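PDB 6QXL: pyruvate kinase from Pseudomonas aeruginosa, which probably catalyses the last step of glycolysis, transfer of the phosphate of phosphoenolpyruvate to ADP to give pyruvate and ATP, and here binds glucose 6-phosphate. Local coordinates for residues L383-G387 and T411-V415; I402-P407 and V421-D427; D187-V191 and K215-V219. One frame throughout, in Å; residues are numbered along the deposited sequence.

Contact 1: L383-G387 and T411-V415; sequences LTESG and TQARV. With G6P (6-O-phosphono-alpha-D-glucopyranose), chain M.
The guanidinium of R414 meets the carbonyl oxygen of S386 at its edge, 15° out of the guanidinium plane. Its NE gives a hydrogen bond of 3.1 Å to S386 O. W217 makes a cation-pi contact with the same group, and E410 forms a salt bridge to it. The segment 383-387 is the phosphate-binding loop of the glucose 6-phosphate pocket, between strand 377-383 and helix 388-394, with G387 as N-cap. Helix 409-414 backs this loop. T411 OG1 donates to E385 O at 2.6 Å, and the bond lies 18° out of the carbonyl plane. With CG2 anti to the backbone N, T411 turns that methyl to G387 N at 3.5 Å. T411 and R414 thus hold successive loop carbonyls. Of the amides that follow, S386 N turns to the phosphate and G387 N to T384 OG1. E385 N gives a nearly straight hydrogen bond (171°) to G6P O6. S386 grips phosphate oxygen O1P twice, from its backbone N at 2.8 Å and from its OG at 2.7 Å. T384 OG1 also donates to G6P O2P, but the modelled distance is doubtfully short. In an ST motif, that same T384 OG1 accepts from G387 N at 2.8 Å.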
loop_
_atom_site.group_PDB
_atom_site.type_symbol
_atom_site.label_atom_id
_atom_site.label_comp_id
_atom_site.label_asym_id
_atom_site.label_seq_id
_atom_site.Cartn_x
_atom_site.Cartn_y
_atom_site.Cartn_z
ATOM N N LEU A 383 26.868 -11.337 -18.414
ATOM C CA LEU A 383 27.822 -11.185 -19.499
ATOM C C LEU A 383 27.517 -9.875 -20.174
ATOM O O LEU A 383 26.440 -9.707 -20.729
ATOM C CB LEU A 383 27.733 -12.331 -20.502
ATOM C CG LEU A 383 27.795 -13.755 -19.986
ATOM C CD1 LEU A 383 27.998 -14.683 -21.194
ATOM C CD2 LEU A 383 28.862 -13.978 -18.929
ATOM N N THR A 384 28.469 -8.951 -20.135
ATOM C CA THR A 384 28.238 -7.616 -20.645
ATOM C C THR A 384 29.449 -7.100 -21.395
ATOM O O THR A 384 30.586 -7.363 -21.025
ATOM C CB THR A 384 27.850 -6.636 -19.501
ATOM O OG1 THR A 384 27.662 -5.303 -20.031
ATOM C CG2 THR A 384 28.906 -6.638 -18.389
ATOM N N GLU A 385 29.172 -6.310 -22.417
ATOM C CA GLU A 385 30.181 -5.710 -23.257
ATOM C C GLU A 385 30.597 -4.358 -22.678
ATOM O O GLU A 385 31.782 -4.131 -22.442
ATOM C CB GLU A 385 29.671 -5.589 -24.698
ATOM C CG GLU A 385 30.695 -5.616 -25.809
ATOM C CD GLU A 385 31.439 -6.982 -25.979
ATOM O OE1 GLU A 385 31.235 -7.950 -25.224
ATOM O OE2 GLU A 385 32.300 -7.091 -26.867
ATOM N N SER A 386 29.626 -3.486 -22.437
ATOM C CA SER A 386 29.878 -2.123 -22.001
ATOM C C SER A 386 29.513 -1.830 -20.555
ATOM O O SER A 386 29.733 -0.720 -20.083
ATOM C CB SER A 386 29.126 -1.148 -22.902
ATOM O OG SER A 386 27.746 -1.110 -22.569
ATOM N N GLY A 387 28.933 -2.798 -19.859
ATOM C CA GLY A 387 28.453 -2.595 -18.482
ATOM C C GLY A 387 27.031 -2.052 -18.355
ATOM O O GLY A 387 26.552 -1.875 -17.248
ATOM N N THR A 411 35.284 -1.512 -19.410
ATOM C CA THR A 411 34.108 -1.980 -18.699
ATOM C C THR A 411 34.472 -2.497 -17.323
ATOM O O THR A 411 33.772 -2.219 -16.352
ATOM C CB THR A 411 33.384 -3.068 -19.533
ATOM O OG1 THR A 411 33.009 -2.498 -20.794
ATOM C CG2 THR A 411 32.170 -3.605 -18.832
ATOM N N GLN A 412 35.563 -3.251 -17.232
ATOM C CA GLN A 412 35.991 -3.803 -15.936
ATOM C C GLN A 412 36.176 -2.706 -14.878
ATOM O O GLN A 412 35.916 -2.929 -13.706
ATOM C CB GLN A 412 37.296 -4.585 -16.096
ATOM C CG GLN A 412 37.128 -5.928 -16.802
ATOM C CD GLN A 412 38.423 -6.469 -17.392
ATOM O OE1 GLN A 412 39.498 -5.870 -17.237
ATOM N NE2 GLN A 412 38.315 -7.556 -18.105
ATOM N N ALA A 413 36.625 -1.519 -15.307
ATOM C CA ALA A 413 36.809 -0.396 -14.397
ATOM C C ALA A 413 35.518 0.372 -14.157
ATOM O O ALA A 413 35.213 0.745 -13.030
ATOM C CB ALA A 413 37.874 0.544 -14.926
ATOM N N ARG A 414 34.778 0.624 -15.223
ATOM C CA ARG A 414 33.536 1.375 -15.143
ATOM C C ARG A 414 32.636 0.888 -14.011
ATOM O O ARG A 414 32.195 1.656 -13.156
ATOM C CB ARG A 414 32.790 1.255 -16.461
ATOM C CG ARG A 414 31.914 2.437 -16.721
ATOM C CD ARG A 414 30.955 2.144 -17.834
ATOM N NE ARG A 414 31.421 1.727 -19.139
ATOM C CZ ARG A 414 32.109 2.455 -19.995
ATOM N NH1 ARG A 414 32.560 3.666 -19.681
ATOM N NH2 ARG A 414 32.422 1.932 -21.172
ATOM N N VAL A 415 32.419 -0.406 -13.956
ATOM C CA VAL A 415 31.452 -0.948 -13.010
ATOM C C VAL A 415 31.929 -0.869 -11.564
ATOM O O VAL A 415 31.158 -1.135 -10.655
ATOM C CB VAL A 415 31.034 -2.378 -13.374
ATOM C CG1 VAL A 415 30.507 -2.421 -14.789
ATOM C CG2 VAL A 415 32.182 -3.360 -13.200
HETATM C C1 G6P M . 26.505 -10.060 -23.762
HETATM C C2 G6P M . 27.136 -10.379 -25.102
HETATM C C3 G6P M . 26.119 -9.843 -26.102
HETATM C C4 G6P M . 25.349 -8.619 -25.641
HETATM C C5 G6P M . 26.308 -7.884 -24.718
HETATM C C6 G6P M . 25.760 -6.511 -24.375
HETATM O O1 G6P M . 27.229 -10.892 -22.868
HETATM O O2 G6P M . 28.477 -9.843 -25.247
HETATM O O3 G6P M . 25.203 -10.906 -26.141
HETATM O O4 G6P M . 24.839 -7.853 -26.763
HETATM O O5 G6P M . 26.561 -8.648 -23.540
HETATM O O6 G6P M . 26.143 -6.020 -23.103
HETATM P P G6P M . 25.759 -4.482 -22.661
HETATM O O1P G6P M . 26.922 -3.603 -23.054
HETATM O O2P G6P M . 25.676 -4.965 -21.231
HETATM O O3P G6P M . 24.551 -3.854 -23.403
#

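Contact 2: I402-P407 and V421-D427; sequences IYAYSP and VETIPFD
This is a parallel strand pair at one margin of the five-stranded sheet in the alpha/beta domain. Strand 421-425 is outermost within the chain and lies along strand 402-406. Their backbone bonds alternate, from E422 N to I402 O at 2.9 Å up to F426 N to S406 O at 3.0 Å; the bond from S406 N to I424 O is weak. I424 sits on Y405. Its CB is 3.9 Å from the ring centroid and 11° off the normal, a CH-pi contact over one face. The ring also turns its edge to the face of F426, a T-shaped pair with planes at 71°. F426 CG is anti to the backbone N (chi1 -172°), which brings it to 3.5 Å from Y405 CD2. The strands and the intervening helix 409-414 form a beta-alpha-beta crossover. Y403, Y405 and I424 face helix 436-446, where Y405 OH hydrogen-bonds to A440 O. E422 runs alongside Y403, with OE1 3.6 Å from Y403 CE1. On the other face A404 CB meets V421 CG1 at 3.8 Å, and helix 388-394 covers I402, A404 and V421. Beyond the strands, P407 CB packs on D427 CG at 4.0 Å.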
loop_
_atom_site.group_PDB
_atom_site.type_symbol
_atom_site.label_atom_id
_atom_site.label_comp_id
_atom_site.label_asym_id
_atom_site.label_seq_id
_atom_site.Cartn_x
_atom_site.Cartn_y
_atom_site.Cartn_z
ATOM N N ILE A 402 25.946 -8.942 -7.944
ATOM C CA ILE A 402 25.902 -8.800 -9.388
ATOM C C ILE A 402 27.331 -8.822 -9.932
ATOM O O ILE A 402 28.151 -7.964 -9.603
ATOM C CB ILE A 402 25.237 -7.472 -9.768
ATOM C CG1 ILE A 402 23.820 -7.424 -9.195
ATOM C CG2 ILE A 402 25.248 -7.280 -11.286
ATOM C CD1 ILE A 402 23.131 -6.089 -9.331
ATOM N N TYR A 403 27.637 -9.812 -10.767
ATOM C CA TYR A 403 28.970 -9.939 -11.372
ATOM C C TYR A 403 28.953 -9.524 -12.825
ATOM O O TYR A 403 28.238 -10.118 -13.613
ATOM C CB TYR A 403 29.453 -11.351 -11.218
ATOM C CG TYR A 403 29.683 -11.714 -9.782
ATOM C CD1 TYR A 403 30.846 -11.335 -9.128
ATOM C CD2 TYR A 403 28.736 -12.420 -9.064
ATOM C CE1 TYR A 403 31.056 -11.663 -7.794
ATOM C CE2 TYR A 403 28.966 -12.763 -7.732
ATOM C CZ TYR A 403 30.123 -12.369 -7.122
ATOM O OH TYR A 403 30.324 -12.698 -5.824
ATOM N N ALA A 404 29.712 -8.484 -13.159
ATOM C CA ALA A 404 29.857 -8.028 -14.541
ATOM C C ALA A 404 31.039 -8.777 -15.189
ATOM O O ALA A 404 32.212 -8.513 -14.869
ATOM C CB ALA A 404 30.088 -6.523 -14.576
ATOM N N TYR A 405 30.699 -9.728 -16.061
ATOM C CA TYR A 405 31.660 -10.485 -16.856
ATOM C C TYR A 405 31.934 -9.720 -18.142
ATOM O O TYR A 405 31.032 -9.528 -18.973
ATOM C CB TYR A 405 31.119 -11.873 -17.180
ATOM C CG TYR A 405 31.153 -12.872 -16.030
ATOM C CD1 TYR A 405 30.537 -12.611 -14.819
ATOM C CD2 TYR A 405 31.757 -14.095 -16.181
ATOM C CE1 TYR A 405 30.561 -13.548 -13.786
ATOM C CE2 TYR A 405 31.797 -15.025 -15.140
ATOM C CZ TYR A 405 31.185 -14.745 -13.957
ATOM O OH TYR A 405 31.206 -15.670 -12.934
ATOM N N SER A 406 33.167 -9.263 -18.311
ATOM C CA SER A 406 33.519 -8.529 -19.504
ATOM C C SER A 406 34.969 -8.795 -19.877
ATOM O O SER A 406 35.808 -9.056 -19.014
ATOM C CB SER A 406 33.288 -7.041 -19.307
ATOM O OG SER A 406 33.268 -6.357 -20.547
ATOM N N PRO A 407 35.264 -8.774 -21.171
ATOM C CA PRO A 407 36.648 -8.891 -21.584
ATOM C C PRO A 407 37.374 -7.542 -21.577
ATOM O O PRO A 407 38.584 -7.519 -21.437
ATOM C CB PRO A 407 36.522 -9.442 -22.998
ATOM C CG PRO A 407 35.238 -8.850 -23.512
ATOM C CD PRO A 407 34.337 -8.797 -22.322
ATOM N N VAL A 421 28.037 -4.321 -7.664
ATOM C CA VAL A 421 28.584 -4.978 -8.832
ATOM C C VAL A 421 30.087 -5.260 -8.646
ATOM O O VAL A 421 30.828 -4.385 -8.226
ATOM C CB VAL A 421 28.399 -4.117 -10.082
ATOM C CG1 VAL A 421 28.911 -4.844 -11.321
ATOM C CG2 VAL A 421 26.939 -3.748 -10.236
ATOM N N GLU A 422 30.509 -6.483 -8.946
ATOM C CA GLU A 422 31.919 -6.850 -8.956
ATOM C C GLU A 422 32.327 -7.243 -10.368
ATOM O O GLU A 422 31.534 -7.800 -11.126
ATOM C CB GLU A 422 32.191 -8.003 -7.989
ATOM C CG GLU A 422 32.063 -7.644 -6.502
ATOM C CD GLU A 422 31.875 -8.825 -5.541
ATOM O OE1 GLU A 422 32.831 -9.625 -5.481
ATOM O OE2 GLU A 422 30.838 -8.888 -4.813
ATOM N N THR A 423 33.566 -6.946 -10.732
ATOM C CA THR A 423 34.077 -7.320 -12.046
ATOM C C THR A 423 34.668 -8.725 -12.018
ATOM O O THR A 423 35.411 -9.088 -11.094
ATOM C CB THR A 423 35.186 -6.388 -12.486
ATOM O OG1 THR A 423 34.711 -5.047 -12.469
ATOM C CG2 THR A 423 35.593 -6.702 -13.872
ATOM N N ILE A 424 34.329 -9.498 -13.045
ATOM C CA ILE A 424 34.982 -10.769 -13.318
ATOM C C ILE A 424 35.481 -10.725 -14.767
ATOM O O ILE A 424 34.673 -10.783 -15.692
ATOM C CB ILE A 424 34.026 -11.958 -13.174
ATOM C CG1 ILE A 424 33.439 -12.047 -11.754
ATOM C CG2 ILE A 424 34.748 -13.236 -13.549
ATOM C CD1 ILE A 424 34.357 -12.572 -10.697
ATOM N N PRO A 425 36.811 -10.641 -14.978
ATOM C CA PRO A 425 37.300 -10.606 -16.368
ATOM C C PRO A 425 37.029 -11.957 -17.048
ATOM O O PRO A 425 37.227 -13.028 -16.415
ATOM C CB PRO A 425 38.798 -10.340 -16.229
ATOM C CG PRO A 425 39.010 -9.979 -14.806
ATOM C CD PRO A 425 37.921 -10.666 -14.020
ATOM N N PHE A 426 36.526 -11.885 -18.277
ATOM C CA PHE A 426 35.970 -13.046 -18.947
ATOM C C PHE A 426 35.706 -12.710 -20.399
ATOM O O PHE A 426 35.207 -11.616 -20.713
ATOM C CB PHE A 426 34.684 -13.463 -18.242
ATOM C CG PHE A 426 34.100 -14.768 -18.698
ATOM C CD1 PHE A 426 33.143 -14.768 -19.690
ATOM C CD2 PHE A 426 34.435 -15.980 -18.055
ATOM C CE1 PHE A 426 32.555 -15.967 -20.103
ATOM C CE2 PHE A 426 33.836 -17.155 -18.439
ATOM C CZ PHE A 426 32.882 -17.160 -19.438
ATOM N N ASP A 427 36.087 -13.641 -21.281
ATOM C CA ASP A 427 35.908 -13.482 -22.720
ATOM C C ASP A 427 35.134 -14.664 -23.277
ATOM O O ASP A 427 35.735 -15.676 -23.636
ATOM C CB ASP A 427 37.241 -13.343 -23.465
ATOM C CG ASP A 427 37.052 -12.863 -24.904
ATOM O OD1 ASP A 427 35.876 -12.704 -25.339
ATOM O OD2 ASP A 427 38.074 -12.636 -25.594
#

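Contact 3: D187-V191 and K215-V219; sequences DLDYV and KAWLV
Two parallel strand starts run in register, Y190 beside W217 and V191 beside L218, joined by three backbone hydrogen bonds. W217 N donates to D189 O at 3.0 Å, V191 N to W217 O at 2.9 Å, and V219 N to V191 O at 2.8 Å. With CG anti to the carbonyl carbon in both Y190 and W217 (chi1 -71° and -85°), the two side chains lie side by side and point the same way. The touch is made by Y190 CE1 against W217 CB at 3.7 Å, and Y190 CD1 reaches V219 CG2 at 4.0 Å. Y190 OH hydrogen-bonds to R414 O, so this side of the pair meets the alpha/beta domain. V191 packs the other way. Its CG2 meets A216 CB at 3.8 Å, and its CB meets L218 CD2 at 4.1 Å. L218 and A216 also touch helix 199-211, which connects the two strands. Before the strands, a water donates to L188 O at 3.2 Å and accepts weakly from K215 N. The D189 carboxylate is held by salt bridges to R53 and R409 and by L65 N. Strands 190-193 and 217-222, with helix 199-211 between them, make one beta-alpha-beta unit of the closed eight-stranded parallel barrel, the TIM barrel of pyruvate kinase.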
loop_
_atom_site.group_PDB
_atom_site.type_symbol
_atom_site.label_atom_id
_atom_site.label_comp_id
_atom_site.label_asym_id
_atom_site.label_seq_id
_atom_site.Cartn_x
_atom_site.Cartn_y
_atom_site.Cartn_z
ATOM N N ASP A 187 43.269 8.045 -20.433
ATOM C CA ASP A 187 42.232 6.985 -20.478
ATOM C C ASP A 187 41.434 6.899 -19.184
ATOM O O ASP A 187 41.226 5.820 -18.631
ATOM C CB ASP A 187 42.836 5.595 -20.793
ATOM C CG ASP A 187 43.161 5.418 -22.244
ATOM O OD1 ASP A 187 42.879 6.319 -23.107
ATOM O OD2 ASP A 187 43.676 4.318 -22.514
ATOM N N LEU A 188 41.003 8.049 -18.684
ATOM C CA LEU A 188 40.238 8.069 -17.453
ATOM C C LEU A 188 38.868 7.433 -17.669
ATOM O O LEU A 188 38.271 7.557 -18.737
ATOM C CB LEU A 188 40.092 9.500 -16.935
ATOM C CG LEU A 188 41.375 10.223 -16.511
ATOM C CD1 LEU A 188 41.026 11.532 -15.845
ATOM C CD2 LEU A 188 42.231 9.366 -15.584
ATOM N N ASP A 189 38.395 6.739 -16.645
ATOM C CA ASP A 189 37.118 6.042 -16.703
ATOM C C ASP A 189 35.926 6.984 -16.508
ATOM O O ASP A 189 34.875 6.790 -17.119
ATOM C CB ASP A 189 37.124 4.941 -15.670
ATOM C CG ASP A 189 38.329 4.034 -15.821
ATOM O OD1 ASP A 189 38.449 3.371 -16.858
ATOM O OD2 ASP A 189 39.195 4.037 -14.946
ATOM N N TYR A 190 36.093 8.001 -15.659
ATOM C CA TYR A 190 35.044 8.987 -15.399
ATOM C C TYR A 190 35.631 10.383 -15.438
ATOM O O TYR A 190 36.760 10.606 -15.014
ATOM C CB TYR A 190 34.391 8.752 -14.020
ATOM C CG TYR A 190 33.522 7.530 -13.945
ATOM C CD1 TYR A 190 32.223 7.544 -14.436
ATOM C CD2 TYR A 190 33.999 6.356 -13.390
ATOM C CE1 TYR A 190 31.430 6.416 -14.366
ATOM C CE2 TYR A 190 33.205 5.225 -13.316
ATOM C CZ TYR A 190 31.927 5.274 -13.781
ATOM O OH TYR A 190 31.169 4.143 -13.727
ATOM N N VAL A 191 34.837 11.321 -15.928
ATOM C CA VAL A 191 35.166 12.739 -15.892
ATOM C C VAL A 191 33.985 13.477 -15.282
ATOM O O VAL A 191 32.850 13.298 -15.710
ATOM C CB VAL A 191 35.443 13.279 -17.295
ATOM C CG1 VAL A 191 35.565 14.795 -17.298
ATOM C CG2 VAL A 191 36.724 12.664 -17.820
ATOM N N LYS A 215 36.930 8.009 -23.888
ATOM C CA LYS A 215 35.856 7.038 -23.704
ATOM C C LYS A 215 35.186 7.130 -22.335
ATOM O O LYS A 215 34.308 6.334 -22.010
ATOM C CB LYS A 215 36.415 5.623 -23.922
ATOM C CG LYS A 215 36.808 5.376 -25.386
ATOM C CD LYS A 215 35.594 5.068 -26.282
ATOM C CE LYS A 215 35.884 5.288 -27.765
ATOM N NZ LYS A 215 36.694 4.163 -28.313
ATOM N N ALA A 216 35.577 8.115 -21.529
ATOM C CA ALA A 216 35.072 8.229 -20.166
ATOM C C ALA A 216 33.581 8.506 -20.135
ATOM O O ALA A 216 33.019 9.119 -21.055
ATOM C CB ALA A 216 35.804 9.322 -19.416
ATOM N N TRP A 217 32.961 8.054 -19.052
ATOM C CA TRP A 217 31.589 8.430 -18.719
ATOM C C TRP A 217 31.598 9.743 -17.946
ATOM O O TRP A 217 32.533 10.036 -17.205
ATOM C CB TRP A 217 30.930 7.319 -17.912
ATOM C CG TRP A 217 30.326 6.236 -18.738
ATOM C CD1 TRP A 217 30.573 5.973 -20.052
ATOM C CD2 TRP A 217 29.370 5.265 -18.311
ATOM N NE1 TRP A 217 29.842 4.896 -20.463
ATOM C CE2 TRP A 217 29.070 4.458 -19.427
ATOM C CE3 TRP A 217 28.742 4.990 -17.094
ATOM C CZ2 TRP A 217 28.169 3.393 -19.365
ATOM C CZ3 TRP A 217 27.825 3.936 -17.038
ATOM C CH2 TRP A 217 27.568 3.143 -18.173
ATOM N N LEU A 218 30.547 10.518 -18.128
ATOM C CA LEU A 218 30.458 11.852 -17.570
ATOM C C LEU A 218 29.654 11.915 -16.273
ATOM O O LEU A 218 28.549 11.385 -16.197
ATOM C CB LEU A 218 29.821 12.792 -18.566
ATOM C CG LEU A 218 30.707 13.255 -19.698
ATOM C CD1 LEU A 218 29.861 14.154 -20.587
ATOM C CD2 LEU A 218 31.922 14.027 -19.197
ATOM N N VAL A 219 30.207 12.608 -15.276
ATOM C CA VAL A 219 29.539 12.839 -14.013
ATOM C C VAL A 219 29.132 14.290 -13.892
ATOM O O VAL A 219 29.980 15.164 -13.939
ATOM C CB VAL A 219 30.438 12.494 -12.826
ATOM C CG1 VAL A 219 29.652 12.620 -11.525
ATOM C CG2 VAL A 219 31.008 11.094 -12.990
HETATM O O HOH W 1 38.802 8.800 -21.614
#

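Overall arrangement
Contact 3 comes first along the chain, in the barrel domain. Contacts 1 and 2 follow in the alpha/beta domain, with alternating segments. Their centres are about 7 Å apart, and they share the run from strand 402-406 through helix 409-414 to strand 421-425. Contact 1 adds the sugar-phosphate loop at the end of the neighbouring strand 377-383. Contacts 1 and 3 lie about 13 Å apart between centres and touch through R414, Y190 and W217. Contacts 2 and 3 do not touch; their nearest atoms are about 9 Å apart. Helix 409-414 thus touches both the loop of the regulator pocket and the barrel, joining the two domains.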